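Local coordinates for protein BIM1 (Saccharomyces cerevisiae, PDB 2QJX) that binds microtubules, including their plus ends, here represented by the calponin-homology domain of this EB1-family protein, at residues Y27-I30 against E31-G34; C40-M43 against D44-Y47; A59-E62 against Y63-Q66; K94-D97 against N98-L102; D119-A122 against R123-Y126. All blocks are in the same frame, centred on the assembly; numbering follows the deposited sequence.

Contact 1. Residues Y27-I30 against E31-G34; sequences YKKI and EECG
E32 folds its side chain back against the residues before it, K28 and K29, and its OE2 takes two backbone N-H groups at once. The N of K28 lies 2.7 Å from E32 OE2, on the syn side of the carboxylate, and the N of K29 2.9 Å from the same E32 OE2, on the anti side; both donors stand about 30° out of the plane, on the same face. The extended chain beyond CG (chi2 174°) carries the carboxylate that far. On the way it slides past Y27 in the opposite direction: E32 CB sits over one face of the Y27 ring, 4.1 Å from its centroid, a CH-pi contact. C33 SG makes a sulfur-aromatic contact at the edge of that ring, in its plane, 3.9 Å from Y27 CE2. I30 sends its side chain to helices 12-23 and 95-112, while its carbonyl accepts from C33 N at 2.9 Å to I30 O, and K29 O accepts from E32 N; both are bonds of the 3-10 turn. A water on Y27 OH bonds weakly to E32 O. With two N-H groups gripping one oxygen, the E32 carboxylate is probably held in its rotation, and its charged form probably favoured.

Contact 2. Residues C40-M43 against D44-Y47; sequences CQIM and DSIY
M43, a selenomethionine in this crystal, and Y47 lie side by side on the last turn of helix 37-47, pointing the same way. The bent M43 chain (chi2 -60°) brings CE to 3.7 Å from Y47 CE1, and the backbone bond beneath them is straight, Y47 N to M43 O at 2.8 Å and 169°. S45 turns back as well: its OG stands between the backbone N and the carbonyl carbon (chi1 68°), which brings it onto the preceding turn, where it donates a short hydrogen bond of 2.5 Å to I42 O. I46 N reaches the same I42 O only weakly, at 3.3 Å, so the hydroxyl is the closer partner of that oxygen. An alanine here would remove OG and is likely to cost I42 O its hydroxyl partner, with the I46 N bond to it already weak. The looser part is the partly exposed end, where I46 and Y47 are less enclosed than the buried residues before them and I46 N divides its weak bonding between I42 O and M43 O. Around the helix, I42 meets L19 and L23 of helix 12-23, M43 packs on L72, C75 and F76 of helix 62-78, and S45 and I46 touch helix 95-112, where H108 also bonds Y47 OH, so three helices pack against this one.

Contact 3. Residues A59-E62 against Y63-Q66; sequences ATAE and YEFQ
The apolar part centres on F65, which reaches back beneath the loop that leads into its own helix. E62 CA lies over one face of the F65 ring, 4.0 Å from the centroid, a CH-pi contact, and A61 O rests over the same face, likewise offset toward the rim. A59 CB comes in at the ring edge, 3.6 Å from F65 CE1. The ring gets there with CG anti to its own carbonyl carbon (chi1 -54°), so that it lies back along the first turn. Apart from this group, A61 CB meets Y63 CD2 at 3.8 Å. A glycine in place of F65 would probably open a gap under A61 and E62 and leave A59 CB without its aromatic neighbour.

The backbone bonds begin the helix from A61, at the N-cap position: A61 O accepts from E64 N at 2.9 Å, and E62 O from Q66 N at 3.0 Å. In return E64 extends its side chain toward the cap, and A61 N gives a weak bond of 3.4 Å to E64 OE1. Water adds to this, since one molecule donates to E64 OE1 at 2.6 Å and accepts weakly from T60 N, while two others lie between E62 OE2 and Q66 OE1.

The contact lies at the surface, with F65 its buried residue, where the loop after helix 37-47 passes into helix 62-78; F65 touches T35 and I91, and E62 and Q66 also touch I91, in the loop between helices 87-90 and 95-112.

Contact 4. Residues K94-D97 against N98-L102; sequences KFQD and NLEFL
N98 and K94 close the first turn of helix 95-112 of the calponin-homology fold, with K94 at the N-cap position. The N98 amide donates through ND2 to K94 O at 2.8 Å, a nearly straight bond (163°) with the acceptor close to the amide plane; N98 N adds only a weak one to the same oxygen. On a second face of the helix F95 and L99 run side by side, F95 CE2 3.9 Å from L99 CD2, and L99 CB lies over a face of the ring.

Further out, Y39 OH bonds N98 OD1 and L90 O takes a second hydrogen bond from ND2, so both ends of that buried amide are used, which probably fixes its rotation. R12 of helix 12-23 touches both F95 and L99, with L15 also on L99, while I30 packs on F95. F101, whose N bonds D97 O, meets Y39 edge to face. On the exposed side the Q96 chain, bent at chi2 (54°), swings its amide across to E100, amide and carboxylate planes 53° apart, for the Q96 NE2 hydrogen bond to E100 OE2, 3.1 Å, on the anti side of the carboxylate.

Contact 5. Residues D119-A122 against R123-Y126; sequences DPDA and RRKY
R123 opens the second half by donating its N to D119 O at 3.0 Å, while its CG packs on that same oxygen; beyond, its guanidinium leaves for a salt bridge with D44. R124 comes next. Its N makes two weak bonds, to P120 O and D121 O, and its side chain runs alongside D121, so that R124 NH2 forms a 3.3 Å salt bridge with D121 OD1, the two planes 73° apart. P120 O lies over one face of the guanidinium. The stronger partners are elsewhere: Q41 takes R124 NH1, and N24 donates to D121 OD1. K125 N donates to A122 O at 3.0 Å; the positive phi of K125 (57°) then turns the chain so that Y126 N reaches D121 O at 2.8 Å. Y126 folds its ring back over the helix: D121 O stands above the ring centre and A122 CA over the same face, 4.2 Å from the centroid. A water joins Y126 OH to D119 OD2. At the front, D119 OD1 caps A122 N at 3.1 Å. The short helix 120-123 is therefore N-capped by D119 and ended by a Schellman motif with K125 as its C-prime residue.

Along the chain the contacts follow one another in numerical order, none enclosing another. Contacts 1 to 4 share the calponin-homology range. Contact 5 is built on the short helix 120-123 near the C-terminus. Contacts 1 and 4, centres about 9 Å apart, touch where I30 meets F95 and L99, E31 meets F95 and G34 meets N98, joining the loop before helix 37-47 to the start of helix 95-112. Contact 2 meets contact 4 only through I42 and L102, but holds contact 5, about 12 Å away between centres, by the D44-R123 salt bridge and a probable hydrogen bond from R124 to Q41, which ties the C-terminal segment to helix 37-47. Contact 3 touches none of the others; contacts 4 and 5 lie farthest apart, about 25 Å between centres.

Contact 1. Residues Y27-I30 against E31-G34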
loop_
_atom_site.group_PDB
_atom_site.type_symbol
_atom_site.label_atom_id
_atom_site.label_comp_id
_atom_site.label_asym_id
_atom_site.label_seq_id
_atom_site.Cartn_x
_atom_site.Cartn_y
_atom_site.Cartn_z
ATOM N N TYR A 27 6.707 -8.707 -5.858
ATOM C CA TYR A 27 6.793 -9.200 -4.485
ATOM C C TYR A 27 6.677 -10.722 -4.470
ATOM O O TYR A 27 5.935 -11.300 -5.260
ATOM C CB TYR A 27 5.671 -8.599 -3.630
ATOM C CG TYR A 27 5.869 -7.153 -3.194
ATOM C CD1 TYR A 27 6.844 -6.339 -3.778
ATOM C CD2 TYR A 27 5.053 -6.596 -2.212
ATOM C CE1 TYR A 27 6.996 -4.993 -3.391
ATOM C CE2 TYR A 27 5.193 -5.258 -1.820
ATOM C CZ TYR A 27 6.162 -4.468 -2.411
ATOM O OH TYR A 27 6.279 -3.152 -2.017
ATOM N N LYS A 28 7.408 -11.370 -3.565
ATOM C CA LYS A 28 7.362 -12.827 -3.463
ATOM C C LYS A 28 6.678 -13.262 -2.172
ATOM O O LYS A 28 6.158 -14.376 -2.073
ATOM C CB LYS A 28 8.779 -13.411 -3.506
ATOM C CG LYS A 28 9.568 -13.070 -4.755
ATOM C CD LYS A 28 8.855 -13.515 -6.015
ATOM C CE LYS A 28 9.690 -13.219 -7.249
ATOM N NZ LYS A 28 8.943 -13.496 -8.504
ATOM N N LYS A 29 6.677 -12.379 -1.183
ATOM C CA LYS A 29 6.074 -12.681 0.109
ATOM C C LYS A 29 5.226 -11.535 0.631
ATOM O O LYS A 29 5.542 -10.369 0.415
ATOM C CB LYS A 29 7.163 -12.989 1.139
ATOM C CG LYS A 29 8.055 -14.157 0.768
ATOM C CD LYS A 29 9.076 -14.445 1.867
ATOM C CE LYS A 29 10.024 -13.272 2.070
ATOM N NZ LYS A 29 11.106 -13.596 3.052
ATOM N N ILE A 30 4.150 -11.883 1.332
ATOM C CA ILE A 30 3.255 -10.894 1.913
ATOM C C ILE A 30 4.033 -9.964 2.837
ATOM O O ILE A 30 3.744 -8.770 2.914
ATOM C CB ILE A 30 2.132 -11.572 2.735
ATOM C CG1 ILE A 30 1.191 -12.335 1.803
ATOM C CG2 ILE A 30 1.385 -10.537 3.557
ATOM C CD1 ILE A 30 0.458 -11.462 0.816
ATOM N N GLU A 31 5.015 -10.523 3.543
ATOM C CA GLU A 31 5.834 -9.748 4.474
ATOM C C GLU A 31 6.441 -8.484 3.867
ATOM O O GLU A 31 6.676 -7.502 4.576
ATOM C CB GLU A 31 6.964 -10.615 5.050
ATOM C CG GLU A 31 6.497 -11.721 5.991
ATOM C CD GLU A 31 6.246 -13.046 5.290
ATOM O OE1 GLU A 31 5.595 -13.057 4.224
ATOM O OE2 GLU A 31 6.696 -14.087 5.818
ATOM N N GLU A 32 6.703 -8.511 2.566
ATOM C CA GLU A 32 7.296 -7.361 1.886
ATOM C C GLU A 32 6.391 -6.136 1.913
ATOM O O GLU A 32 6.852 -5.016 1.715
ATOM C CB GLU A 32 7.644 -7.717 0.440
ATOM C CG GLU A 32 8.751 -8.760 0.325
ATOM C CD GLU A 32 8.989 -9.207 -1.100
ATOM O OE1 GLU A 32 9.429 -8.375 -1.924
ATOM O OE2 GLU A 32 8.731 -10.393 -1.397
ATOM N N CYS A 33 5.102 -6.346 2.152
ATOM C CA CYS A 33 4.173 -5.222 2.216
ATOM C C CYS A 33 4.344 -4.450 3.515
ATOM O O CYS A 33 3.771 -3.379 3.695
ATOM C CB CYS A 33 2.732 -5.712 2.105
ATOM S SG CYS A 33 2.316 -6.363 0.489
ATOM N N GLY A 34 5.141 -5.000 4.424
ATOM C CA GLY A 34 5.353 -4.333 5.693
ATOM C C GLY A 34 6.015 -2.971 5.591
ATOM O O GLY A 34 5.931 -2.186 6.535
HETATM O O HOH W 1 5.305 -2.193 0.414
#

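Contact 2. Residues C40-M43 against D44-Y47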
loop_
_atom_site.group_PDB
_atom_site.type_symbol
_atom_site.label_atom_id
_atom_site.label_comp_id
_atom_site.label_asym_id
_atom_site.label_seq_id
_atom_site.Cartn_x
_atom_site.Cartn_y
_atom_site.Cartn_z
ATOM N N CYS A 40 0.437 2.518 0.394
ATOM C CA CYS A 40 0.270 3.904 -0.018
ATOM C C CYS A 40 -0.187 3.984 -1.464
ATOM O O CYS A 40 -1.116 4.722 -1.780
ATOM C CB CYS A 40 1.587 4.680 0.106
ATOM S SG CYS A 40 2.025 5.160 1.784
ATOM N N GLN A 41 0.473 3.240 -2.348
ATOM C CA GLN A 41 0.097 3.307 -3.752
ATOM C C GLN A 41 -1.256 2.694 -4.067
ATOM O O GLN A 41 -1.899 3.091 -5.038
ATOM C CB GLN A 41 1.171 2.704 -4.660
ATOM C CG GLN A 41 0.820 2.901 -6.135
ATOM C CD GLN A 41 2.013 2.896 -7.052
ATOM O OE1 GLN A 41 2.952 2.124 -6.864
ATOM N NE2 GLN A 41 1.976 3.747 -8.071
ATOM N N ILE A 42 -1.700 1.724 -3.275
ATOM C CA ILE A 42 -3.024 1.168 -3.527
ATOM C C ILE A 42 -3.998 2.317 -3.272
ATOM O O ILE A 42 -4.944 2.535 -4.035
ATOM C CB ILE A 42 -3.364 0.002 -2.581
ATOM C CG1 ILE A 42 -2.520 -1.219 -2.946
ATOM C CG2 ILE A 42 -4.845 -0.346 -2.692
ATOM C CD1 ILE A 42 -2.801 -2.428 -2.086
HETATM N N MSE A 43 -3.759 3.064 -2.200
HETATM C CA MSE A 43 -4.623 4.195 -1.887
HETATM C C MSE A 43 -4.504 5.270 -2.970
HETATM O O MSE A 43 -5.475 5.970 -3.266
HETATM C CB MSE A 43 -4.274 4.774 -0.516
HETATM C CG MSE A 43 -4.575 3.828 0.650
HETATM SE SE MSE A 43 -6.449 3.314 0.805
HETATM C CE MSE A 43 -7.070 4.767 1.918
ATOM N N ASP A 44 -3.326 5.405 -3.572
ATOM C CA ASP A 44 -3.162 6.400 -4.634
ATOM C C ASP A 44 -3.983 5.996 -5.856
ATOM O O ASP A 44 -4.576 6.848 -6.518
ATOM C CB ASP A 44 -1.686 6.558 -5.036
ATOM C CG ASP A 44 -1.457 7.743 -5.977
ATOM O OD1 ASP A 44 -1.832 8.871 -5.598
ATOM O OD2 ASP A 44 -0.901 7.556 -7.088
ATOM N N SER A 45 -4.037 4.703 -6.161
ATOM C CA SER A 45 -4.812 4.258 -7.323
ATOM C C SER A 45 -6.297 4.603 -7.147
ATOM O O SER A 45 -7.012 4.843 -8.124
ATOM C CB SER A 45 -4.656 2.747 -7.538
ATOM O OG SER A 45 -5.273 2.004 -6.501
ATOM N N ILE A 46 -6.751 4.642 -5.898
ATOM C CA ILE A 46 -8.145 4.958 -5.596
ATOM C C ILE A 46 -8.430 6.457 -5.459
ATOM O O ILE A 46 -9.414 6.962 -6.010
ATOM C CB ILE A 46 -8.602 4.293 -4.278
ATOM C CG1 ILE A 46 -8.407 2.776 -4.352
ATOM C CG2 ILE A 46 -10.069 4.633 -4.021
ATOM C CD1 ILE A 46 -8.670 2.060 -3.035
ATOM N N TYR A 47 -7.579 7.167 -4.723
ATOM C CA TYR A 47 -7.790 8.594 -4.495
ATOM C C TYR A 47 -6.934 9.534 -5.328
ATOM O O TYR A 47 -7.325 10.672 -5.582
ATOM C CB TYR A 47 -7.617 8.909 -3.012
ATOM C CG TYR A 47 -8.568 8.120 -2.144
ATOM C CD1 TYR A 47 -8.203 6.877 -1.624
ATOM C CD2 TYR A 47 -9.858 8.586 -1.895
ATOM C CE1 TYR A 47 -9.101 6.119 -0.881
ATOM C CE2 TYR A 47 -10.763 7.833 -1.157
ATOM C CZ TYR A 47 -10.381 6.602 -0.655
ATOM O OH TYR A 47 -11.282 5.842 0.049
#

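Contact 3. Residues A59-E62 against Y63-Q66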
loop_
_atom_site.group_PDB
_atom_site.type_symbol
_atom_site.label_atom_id
_atom_site.label_comp_id
_atom_site.label_asym_id
_atom_site.label_seq_id
_atom_site.Cartn_x
_atom_site.Cartn_y
_atom_site.Cartn_z
ATOM N N ALA A 59 12.256 1.097 -0.111
ATOM C CA ALA A 59 12.922 1.275 1.179
ATOM C C ALA A 59 13.464 -0.018 1.782
ATOM O O ALA A 59 12.938 -1.103 1.536
ATOM C CB ALA A 59 11.956 1.938 2.166
ATOM N N THR A 60 14.515 0.119 2.587
ATOM C CA THR A 60 15.157 -1.007 3.255
ATOM C C THR A 60 15.340 -0.737 4.754
ATOM O O THR A 60 15.505 -1.668 5.541
ATOM C CB THR A 60 16.539 -1.321 2.599
ATOM O OG1 THR A 60 16.341 -2.150 1.447
ATOM C CG2 THR A 60 17.468 -2.033 3.571
ATOM N N ALA A 61 15.297 0.536 5.142
ATOM C CA ALA A 61 15.463 0.931 6.544
ATOM C C ALA A 61 14.116 1.238 7.206
ATOM O O ALA A 61 13.269 1.918 6.628
ATOM C CB ALA A 61 16.377 2.143 6.630
ATOM N N GLU A 62 13.929 0.753 8.431
ATOM C CA GLU A 62 12.670 0.960 9.134
ATOM C C GLU A 62 12.229 2.408 9.307
ATOM O O GLU A 62 11.031 2.692 9.292
ATOM C CB GLU A 62 12.693 0.291 10.510
ATOM C CG GLU A 62 11.389 0.502 11.269
ATOM C CD GLU A 62 11.355 -0.193 12.608
ATOM O OE1 GLU A 62 11.390 -1.443 12.632
ATOM O OE2 GLU A 62 11.287 0.513 13.634
ATOM N N TYR A 63 13.173 3.327 9.476
ATOM C CA TYR A 63 12.787 4.718 9.662
ATOM C C TYR A 63 12.093 5.238 8.410
ATOM O O TYR A 63 11.280 6.159 8.482
ATOM C CB TYR A 63 14.008 5.578 10.025
ATOM C CG TYR A 63 14.819 6.099 8.863
ATOM C CD1 TYR A 63 14.425 7.247 8.175
ATOM C CD2 TYR A 63 15.994 5.465 8.468
ATOM C CE1 TYR A 63 15.186 7.752 7.126
ATOM C CE2 TYR A 63 16.759 5.957 7.422
ATOM C CZ TYR A 63 16.351 7.103 6.755
ATOM O OH TYR A 63 17.111 7.601 5.722
ATOM N N GLU A 64 12.406 4.632 7.267
ATOM C CA GLU A 64 11.785 5.015 6.007
ATOM C C GLU A 64 10.376 4.426 5.933
ATOM O O GLU A 64 9.472 5.057 5.386
ATOM C CB GLU A 64 12.628 4.531 4.817
ATOM C CG GLU A 64 13.995 5.210 4.728
ATOM C CD GLU A 64 14.829 4.711 3.564
ATOM O OE1 GLU A 64 15.065 3.489 3.482
ATOM O OE2 GLU A 64 15.247 5.544 2.731
ATOM N N PHE A 65 10.183 3.225 6.483
ATOM C CA PHE A 65 8.857 2.604 6.481
ATOM C C PHE A 65 7.930 3.492 7.300
ATOM O O PHE A 65 6.745 3.648 6.981
ATOM C CB PHE A 65 8.854 1.220 7.148
ATOM C CG PHE A 65 9.860 0.247 6.591
ATOM C CD1 PHE A 65 10.491 0.472 5.371
ATOM C CD2 PHE A 65 10.155 -0.919 7.294
ATOM C CE1 PHE A 65 11.405 -0.451 4.859
ATOM C CE2 PHE A 65 11.064 -1.847 6.795
ATOM C CZ PHE A 65 11.694 -1.612 5.574
ATOM N N GLN A 66 8.476 4.055 8.375
ATOM C CA GLN A 66 7.706 4.917 9.264
ATOM C C GLN A 66 7.091 6.084 8.502
ATOM O O GLN A 66 5.947 6.468 8.764
ATOM C CB GLN A 66 8.589 5.451 10.394
ATOM C CG GLN A 66 7.804 5.860 11.634
ATOM C CD GLN A 66 7.266 4.664 12.409
ATOM O OE1 GLN A 66 8.029 3.803 12.850
ATOM N NE2 GLN A 66 5.952 4.610 12.582
HETATM O O HOH W 2 16.431 1.792 2.110
HETATM O O HOH W 3 10.807 3.351 12.791
HETATM O O HOH W 4 8.629 1.505 14.426
#

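Contact 4. Residues K94-D97 against N98-L102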
loop_
_atom_site.group_PDB
_atom_site.type_symbol
_atom_site.label_atom_id
_atom_site.label_comp_id
_atom_site.label_asym_id
_atom_site.label_seq_id
_atom_site.Cartn_x
_atom_site.Cartn_y
_atom_site.Cartn_z
ATOM N N LYS A 94 5.605 -8.625 9.710
ATOM C CA LYS A 94 5.091 -9.923 10.137
ATOM C C LYS A 94 4.026 -10.358 9.125
ATOM O O LYS A 94 3.243 -9.534 8.655
ATOM C CB LYS A 94 4.487 -9.810 11.541
ATOM C CG LYS A 94 4.030 -11.134 12.138
ATOM C CD LYS A 94 3.487 -10.957 13.555
ATOM C CE LYS A 94 2.985 -12.276 14.126
ATOM N NZ LYS A 94 2.481 -12.135 15.525
ATOM N N PHE A 95 4.001 -11.647 8.794
ATOM C CA PHE A 95 3.055 -12.182 7.812
ATOM C C PHE A 95 1.563 -11.956 8.069
ATOM O O PHE A 95 0.866 -11.350 7.253
ATOM C CB PHE A 95 3.285 -13.688 7.629
ATOM C CG PHE A 95 2.313 -14.336 6.681
ATOM C CD1 PHE A 95 2.470 -14.208 5.307
ATOM C CD2 PHE A 95 1.215 -15.040 7.166
ATOM C CE1 PHE A 95 1.549 -14.767 4.428
ATOM C CE2 PHE A 95 0.286 -15.604 6.297
ATOM C CZ PHE A 95 0.452 -15.468 4.924
ATOM N N GLN A 96 1.072 -12.456 9.195
ATOM C CA GLN A 96 -0.348 -12.358 9.519
ATOM C C GLN A 96 -0.954 -10.956 9.515
ATOM O O GLN A 96 -2.018 -10.743 8.928
ATOM C CB GLN A 96 -0.614 -13.029 10.871
ATOM C CG GLN A 96 -2.077 -13.320 11.148
ATOM C CD GLN A 96 -2.725 -14.130 10.044
ATOM O OE1 GLN A 96 -2.106 -15.027 9.473
ATOM N NE2 GLN A 96 -3.985 -13.827 9.748
ATOM N N ASP A 97 -0.285 -10.005 10.160
ATOM C CA ASP A 97 -0.790 -8.636 10.235
ATOM C C ASP A 97 -0.912 -7.996 8.853
ATOM O O ASP A 97 -1.913 -7.353 8.537
ATOM C CB ASP A 97 0.131 -7.791 11.114
ATOM C CG ASP A 97 0.315 -8.382 12.503
ATOM O OD1 ASP A 97 -0.557 -8.171 13.370
ATOM O OD2 ASP A 97 1.331 -9.071 12.724
ATOM N N ASN A 98 0.116 -8.172 8.033
ATOM C CA ASN A 98 0.112 -7.612 6.689
ATOM C C ASN A 98 -0.859 -8.336 5.776
ATOM O O ASN A 98 -1.459 -7.727 4.890
ATOM C CB ASN A 98 1.527 -7.635 6.128
ATOM C CG ASN A 98 2.385 -6.548 6.728
ATOM O OD1 ASN A 98 2.211 -5.373 6.410
ATOM N ND2 ASN A 98 3.300 -6.925 7.618
ATOM N N LEU A 99 -1.019 -9.637 5.990
ATOM C CA LEU A 99 -1.961 -10.408 5.195
ATOM C C LEU A 99 -3.351 -9.810 5.396
ATOM O O LEU A 99 -4.075 -9.536 4.433
ATOM C CB LEU A 99 -1.976 -11.874 5.640
ATOM C CG LEU A 99 -3.049 -12.717 4.939
ATOM C CD1 LEU A 99 -2.665 -12.924 3.478
ATOM C CD2 LEU A 99 -3.201 -14.055 5.636
ATOM N N GLU A 100 -3.715 -9.607 6.658
ATOM C CA GLU A 100 -5.022 -9.058 7.006
ATOM C C GLU A 100 -5.248 -7.645 6.479
ATOM O O GLU A 100 -6.336 -7.323 6.008
ATOM C CB GLU A 100 -5.213 -9.070 8.527
ATOM C CG GLU A 100 -5.388 -10.466 9.111
ATOM C CD GLU A 100 -5.503 -10.459 10.627
ATOM O OE1 GLU A 100 -6.197 -9.574 11.172
ATOM O OE2 GLU A 100 -4.909 -11.349 11.273
ATOM N N PHE A 101 -4.226 -6.801 6.557
ATOM C CA PHE A 101 -4.372 -5.431 6.079
ATOM C C PHE A 101 -4.522 -5.413 4.559
ATOM O O PHE A 101 -5.338 -4.663 4.019
ATOM C CB PHE A 101 -3.166 -4.586 6.512
ATOM C CG PHE A 101 -3.389 -3.107 6.383
ATOM C CD1 PHE A 101 -4.358 -2.468 7.151
ATOM C CD2 PHE A 101 -2.644 -2.354 5.482
ATOM C CE1 PHE A 101 -4.585 -1.098 7.024
ATOM C CE2 PHE A 101 -2.863 -0.983 5.347
ATOM C CZ PHE A 101 -3.838 -0.355 6.121
ATOM N N LEU A 102 -3.741 -6.237 3.868
ATOM C CA LEU A 102 -3.823 -6.295 2.412
ATOM C C LEU A 102 -5.191 -6.822 1.983
ATOM O O LEU A 102 -5.750 -6.373 0.978
ATOM C CB LEU A 102 -2.720 -7.188 1.842
ATOM C CG LEU A 102 -2.645 -7.262 0.315
ATOM C CD1 LEU A 102 -2.417 -5.865 -0.265
ATOM C CD2 LEU A 102 -1.521 -8.203 -0.098
#

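Contact 5. Residues D119-A122 against R123-Y126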
loop_
_atom_site.group_PDB
_atom_site.type_symbol
_atom_site.label_atom_id
_atom_site.label_comp_id
_atom_site.label_asym_id
_atom_site.label_seq_id
_atom_site.Cartn_x
_atom_site.Cartn_y
_atom_site.Cartn_z
ATOM N N ASP A 119 -1.752 4.492 -13.894
ATOM C CA ASP A 119 -0.436 4.111 -14.390
ATOM C C ASP A 119 0.467 4.090 -13.170
ATOM O O ASP A 119 1.029 5.115 -12.793
ATOM C CB ASP A 119 0.085 5.144 -15.392
ATOM C CG ASP A 119 1.362 4.698 -16.071
ATOM O OD1 ASP A 119 2.097 3.876 -15.483
ATOM O OD2 ASP A 119 1.642 5.181 -17.188
ATOM N N PRO A 120 0.616 2.916 -12.539
ATOM C CA PRO A 120 1.456 2.787 -11.345
ATOM C C PRO A 120 2.906 3.202 -11.529
ATOM O O PRO A 120 3.491 3.844 -10.657
ATOM C CB PRO A 120 1.302 1.309 -10.972
ATOM C CG PRO A 120 1.071 0.648 -12.299
ATOM C CD PRO A 120 0.099 1.604 -12.962
ATOM N N ASP A 121 3.490 2.841 -12.663
ATOM C CA ASP A 121 4.880 3.181 -12.917
ATOM C C ASP A 121 5.092 4.691 -13.012
ATOM O O ASP A 121 5.991 5.240 -12.373
ATOM C CB ASP A 121 5.346 2.478 -14.194
ATOM C CG ASP A 121 5.235 0.967 -14.086
ATOM O OD1 ASP A 121 6.060 0.361 -13.370
ATOM O OD2 ASP A 121 4.311 0.385 -14.696
ATOM N N ALA A 122 4.263 5.362 -13.804
ATOM C CA ALA A 122 4.384 6.808 -13.955
ATOM C C ALA A 122 4.147 7.526 -12.628
ATOM O O ALA A 122 4.824 8.508 -12.318
ATOM C CB ALA A 122 3.398 7.312 -15.008
ATOM N N ARG A 123 3.188 7.045 -11.842
ATOM C CA ARG A 123 2.905 7.677 -10.558
ATOM C C ARG A 123 4.090 7.581 -9.597
ATOM O O ARG A 123 4.231 8.429 -8.716
ATOM C CB ARG A 123 1.650 7.068 -9.910
ATOM C CG ARG A 123 0.348 7.380 -10.650
ATOM C CD ARG A 123 0.016 8.875 -10.625
ATOM N NE ARG A 123 -0.316 9.338 -9.279
ATOM C CZ ARG A 123 -0.556 10.605 -8.955
ATOM N NH1 ARG A 123 -0.496 11.554 -9.881
ATOM N NH2 ARG A 123 -0.867 10.923 -7.705
ATOM N N ARG A 124 4.934 6.558 -9.775
ATOM C CA ARG A 124 6.123 6.354 -8.934
ATOM C C ARG A 124 7.372 6.933 -9.590
ATOM O O ARG A 124 8.477 6.718 -9.090
ATOM C CB ARG A 124 6.454 4.866 -8.741
ATOM C CG ARG A 124 5.405 3.956 -8.200
ATOM C CD ARG A 124 6.098 2.684 -7.712
ATOM N NE ARG A 124 6.463 1.725 -8.759
ATOM C CZ ARG A 124 5.649 0.771 -9.209
ATOM N NH1 ARG A 124 4.426 0.653 -8.711
ATOM N NH2 ARG A 124 6.065 -0.094 -10.126
ATOM N N LYS A 125 7.208 7.633 -10.707
ATOM C CA LYS A 125 8.346 8.170 -11.453
ATOM C C LYS A 125 9.294 7.029 -11.829
ATOM O O LYS A 125 10.522 7.155 -11.812
ATOM C CB LYS A 125 9.063 9.260 -10.654
ATOM C CG LYS A 125 8.170 10.478 -10.447
ATOM C CD LYS A 125 8.939 11.788 -10.350
ATOM C CE LYS A 125 9.762 11.885 -9.087
ATOM N NZ LYS A 125 10.260 13.284 -8.908
ATOM N N TYR A 126 8.675 5.906 -12.172
ATOM C CA TYR A 126 9.357 4.692 -12.602
ATOM C C TYR A 126 10.310 4.039 -11.622
ATOM O O TYR A 126 11.323 3.453 -12.016
ATOM C CB TYR A 126 10.037 4.942 -13.950
ATOM C CG TYR A 126 9.033 5.422 -14.965
ATOM C CD1 TYR A 126 8.728 6.778 -15.080
ATOM C CD2 TYR A 126 8.295 4.515 -15.727
ATOM C CE1 TYR A 126 7.710 7.219 -15.918
ATOM C CE2 TYR A 126 7.273 4.946 -16.566
ATOM C CZ TYR A 126 6.984 6.300 -16.654
ATOM O OH TYR A 126 5.958 6.735 -17.457
HETATM O O HOH W 5 4.299 4.805 -18.149
#